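PDB 5MPT: citrinin polyketide synthase from Monascus purpureus, which builds the polyketide precursor of the mycotoxin citrinin from four malonyl units on a presumed acetyl starter, this piece being its C-methylating CMeT domain. Local coordinates for residues G38-E43 against A136-L141. Numbering follows the deposited sequence.
Sequences GTYYNE and AAEHKL. With EDO (1,2-ethanediol), chain C.
Tyr40 and Glu138 reach each other across a wide gap between backbones: the closest CA atoms of segments 38-43 and 136-141, those of Tyr40 and Ala136, are 12.3 Å apart. Side chains and one water bridge it. With CG anti to its backbone N (chi1 -163°), Tyr40 extends its ring across the gap, and its OH donates a hydrogen bond to Glu138 OE2 at 2.6 Å. That oxygen lies at the ring edge, near the ring plane, and accepts through its anti lone pair, while the carboxylate is turned 55° from the ring. Chi1 of Glu138 (56°) puts its CG 3.7 Å above one face of the His139 ring, toward the rim, and a bend at chi2 swings the carboxylate toward Tyr40. Its OE1 is hydrogen-bonded to Ser180. A water donates to Tyr40 OH at 3.1 Å and sits in the ring plane of His139, 2.7 Å from NE2. Trp322 NE1 also hydrogen-bonds to the phenol oxygen, and His135 packs edge-to-face with the Tyr40 ring. The contact ties the start of helix 40-62, in the helix-turn-helix family region, to helix 136-146, which also packs against helices 121-131 and 167-178; the Glu138 side chain is about 9 Å from that of catalytic Tyr177. Held through both oxygens, the buried carboxylate is fixed in its rotation, and the tyrosine and serine hydroxyls would be expected to stabilise its negative charge.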
loop_
_atom_site.group_PDB
_atom_site.type_symbol
_atom_site.label_atom_id
_atom_site.label_comp_id
_atom_site.label_asym_id
_atom_site.label_seq_id
_atom_site.Cartn_x
_atom_site.Cartn_y
_atom_site.Cartn_z
ATOM N N GLY A 38 -9.876 -2.679 -14.495
ATOM C CA GLY A 38 -10.863 -1.721 -14.960
ATOM C C GLY A 38 -12.292 -1.937 -14.505
ATOM O O GLY A 38 -13.129 -1.072 -14.762
ATOM N N THR A 39 -12.592 -2.996 -13.765
ATOM C CA THR A 39 -13.894 -3.116 -13.123
ATOM C C THR A 39 -13.774 -3.108 -11.623
ATOM O O THR A 39 -14.763 -3.398 -10.941
ATOM C CB THR A 39 -14.602 -4.397 -13.541
ATOM O OG1 THR A 39 -13.785 -5.523 -13.211
ATOM C CG2 THR A 39 -14.874 -4.390 -15.034
ATOM N N TYR A 40 -12.600 -2.781 -11.087
ATOM C CA TYR A 40 -12.366 -3.030 -9.665
ATOM C C TYR A 40 -13.223 -2.133 -8.779
ATOM O O TYR A 40 -13.844 -2.610 -7.821
ATOM C CB TYR A 40 -10.886 -2.842 -9.352
ATOM C CG TYR A 40 -10.424 -3.455 -8.023
ATOM C CD1 TYR A 40 -10.118 -4.812 -7.933
ATOM C CD2 TYR A 40 -10.237 -2.675 -6.887
ATOM C CE1 TYR A 40 -9.704 -5.379 -6.748
ATOM C CE2 TYR A 40 -9.788 -3.245 -5.688
ATOM C CZ TYR A 40 -9.492 -4.582 -5.646
ATOM O OH TYR A 40 -9.044 -5.150 -4.501
ATOM N N TYR A 41 -13.247 -0.827 -9.054
ATOM C CA TYR A 41 -13.981 0.078 -8.170
ATOM C C TYR A 41 -15.474 -0.217 -8.190
ATOM O O TYR A 41 -16.124 -0.289 -7.134
ATOM C CB TYR A 41 -13.719 1.528 -8.572
ATOM C CG TYR A 41 -14.365 2.562 -7.675
ATOM C CD1 TYR A 41 -13.749 2.973 -6.497
ATOM C CD2 TYR A 41 -15.588 3.130 -8.003
ATOM C CE1 TYR A 41 -14.338 3.919 -5.669
ATOM C CE2 TYR A 41 -16.186 4.074 -7.175
ATOM C CZ TYR A 41 -15.556 4.462 -6.015
ATOM O OH TYR A 41 -16.154 5.399 -5.207
ATOM N N ASN A 42 -16.040 -0.421 -9.368
ATOM C CA ASN A 42 -17.488 -0.559 -9.474
ATOM C C ASN A 42 -17.992 -1.979 -9.324
ATOM O O ASN A 42 -19.163 -2.161 -8.991
ATOM C CB ASN A 42 -17.953 0.003 -10.819
ATOM C CG ASN A 42 -17.856 1.514 -10.867
ATOM O OD1 ASN A 42 -18.150 2.197 -9.888
ATOM N ND2 ASN A 42 -17.440 2.046 -12.008
ATOM N N GLU A 43 -17.165 -2.994 -9.583
ATOM C CA GLU A 43 -17.675 -4.366 -9.558
ATOM C C GLU A 43 -17.028 -5.285 -8.525
ATOM O O GLU A 43 -17.691 -6.200 -8.050
ATOM C CB GLU A 43 -17.529 -5.016 -10.943
ATOM C CG GLU A 43 -18.365 -4.368 -12.033
ATOM C CD GLU A 43 -18.288 -5.133 -13.358
ATOM O OE1 GLU A 43 -18.007 -6.360 -13.341
ATOM O OE2 GLU A 43 -18.500 -4.500 -14.417
ATOM N N ALA A 136 -7.978 -12.705 -6.140
ATOM C CA ALA A 136 -8.242 -13.657 -5.076
ATOM C C ALA A 136 -7.489 -13.317 -3.805
ATOM O O ALA A 136 -8.029 -13.512 -2.704
ATOM C CB ALA A 136 -7.891 -15.076 -5.527
ATOM N N ALA A 137 -6.245 -12.853 -3.918
ATOM C CA ALA A 137 -5.375 -12.804 -2.749
ATOM C C ALA A 137 -5.955 -11.919 -1.651
ATOM O O ALA A 137 -5.939 -12.302 -0.487
ATOM C CB ALA A 137 -3.967 -12.339 -3.152
ATOM N N GLU A 138 -6.435 -10.717 -1.989
ATOM C CA GLU A 138 -6.931 -9.813 -0.959
ATOM C C GLU A 138 -8.246 -10.289 -0.384
ATOM O O GLU A 138 -8.589 -9.937 0.752
ATOM C CB GLU A 138 -7.119 -8.401 -1.492
ATOM C CG GLU A 138 -8.022 -8.277 -2.696
ATOM C CD GLU A 138 -7.236 -8.151 -3.974
ATOM O OE1 GLU A 138 -6.280 -8.952 -4.142
ATOM O OE2 GLU A 138 -7.613 -7.284 -4.781
ATOM N N HIS A 139 -8.992 -11.070 -1.147
ATOM C CA HIS A 139 -10.242 -11.628 -0.631
ATOM C C HIS A 139 -9.975 -12.773 0.332
ATOM O O HIS A 139 -10.647 -12.890 1.369
ATOM C CB HIS A 139 -11.095 -12.038 -1.828
ATOM C CG HIS A 139 -11.429 -10.877 -2.691
ATOM N ND1 HIS A 139 -11.602 -10.971 -4.059
ATOM C CD2 HIS A 139 -11.551 -9.565 -2.385
ATOM C CE1 HIS A 139 -11.865 -9.771 -4.541
ATOM N NE2 HIS A 139 -11.818 -8.896 -3.554
ATOM N N LYS A 140 -8.989 -13.614 0.018
ATOM C CA LYS A 140 -8.565 -14.629 0.967
ATOM C C LYS A 140 -8.026 -13.981 2.236
ATOM O O LYS A 140 -8.324 -14.447 3.349
ATOM C CB LYS A 140 -7.501 -15.530 0.345
ATOM C CG LYS A 140 -7.934 -16.335 -0.863
ATOM C CD LYS A 140 -6.779 -17.230 -1.321
ATOM C CE LYS A 140 -7.100 -18.028 -2.564
ATOM N NZ LYS A 140 -5.832 -18.524 -3.202
ATOM N N LEU A 141 -7.220 -12.921 2.097
ATOM C CA LEU A 141 -6.720 -12.231 3.278
ATOM C C LEU A 141 -7.866 -11.634 4.081
ATOM O O LEU A 141 -7.827 -11.620 5.317
ATOM C CB LEU A 141 -5.727 -11.143 2.883
ATOM C CG LEU A 141 -4.800 -10.593 3.976
ATOM C CD1 LEU A 141 -3.913 -11.683 4.536
ATOM C CD2 LEU A 141 -3.989 -9.473 3.388
HETATM C C1 EDO C . -11.227 -7.834 -15.011
HETATM O O1 EDO C . -12.334 -6.946 -15.161
HETATM C C2 EDO C . -11.414 -8.652 -13.744
HETATM O O2 EDO C . -11.928 -7.799 -12.706
HETATM O O HOH W 1 -11.792 -6.148 -3.601
#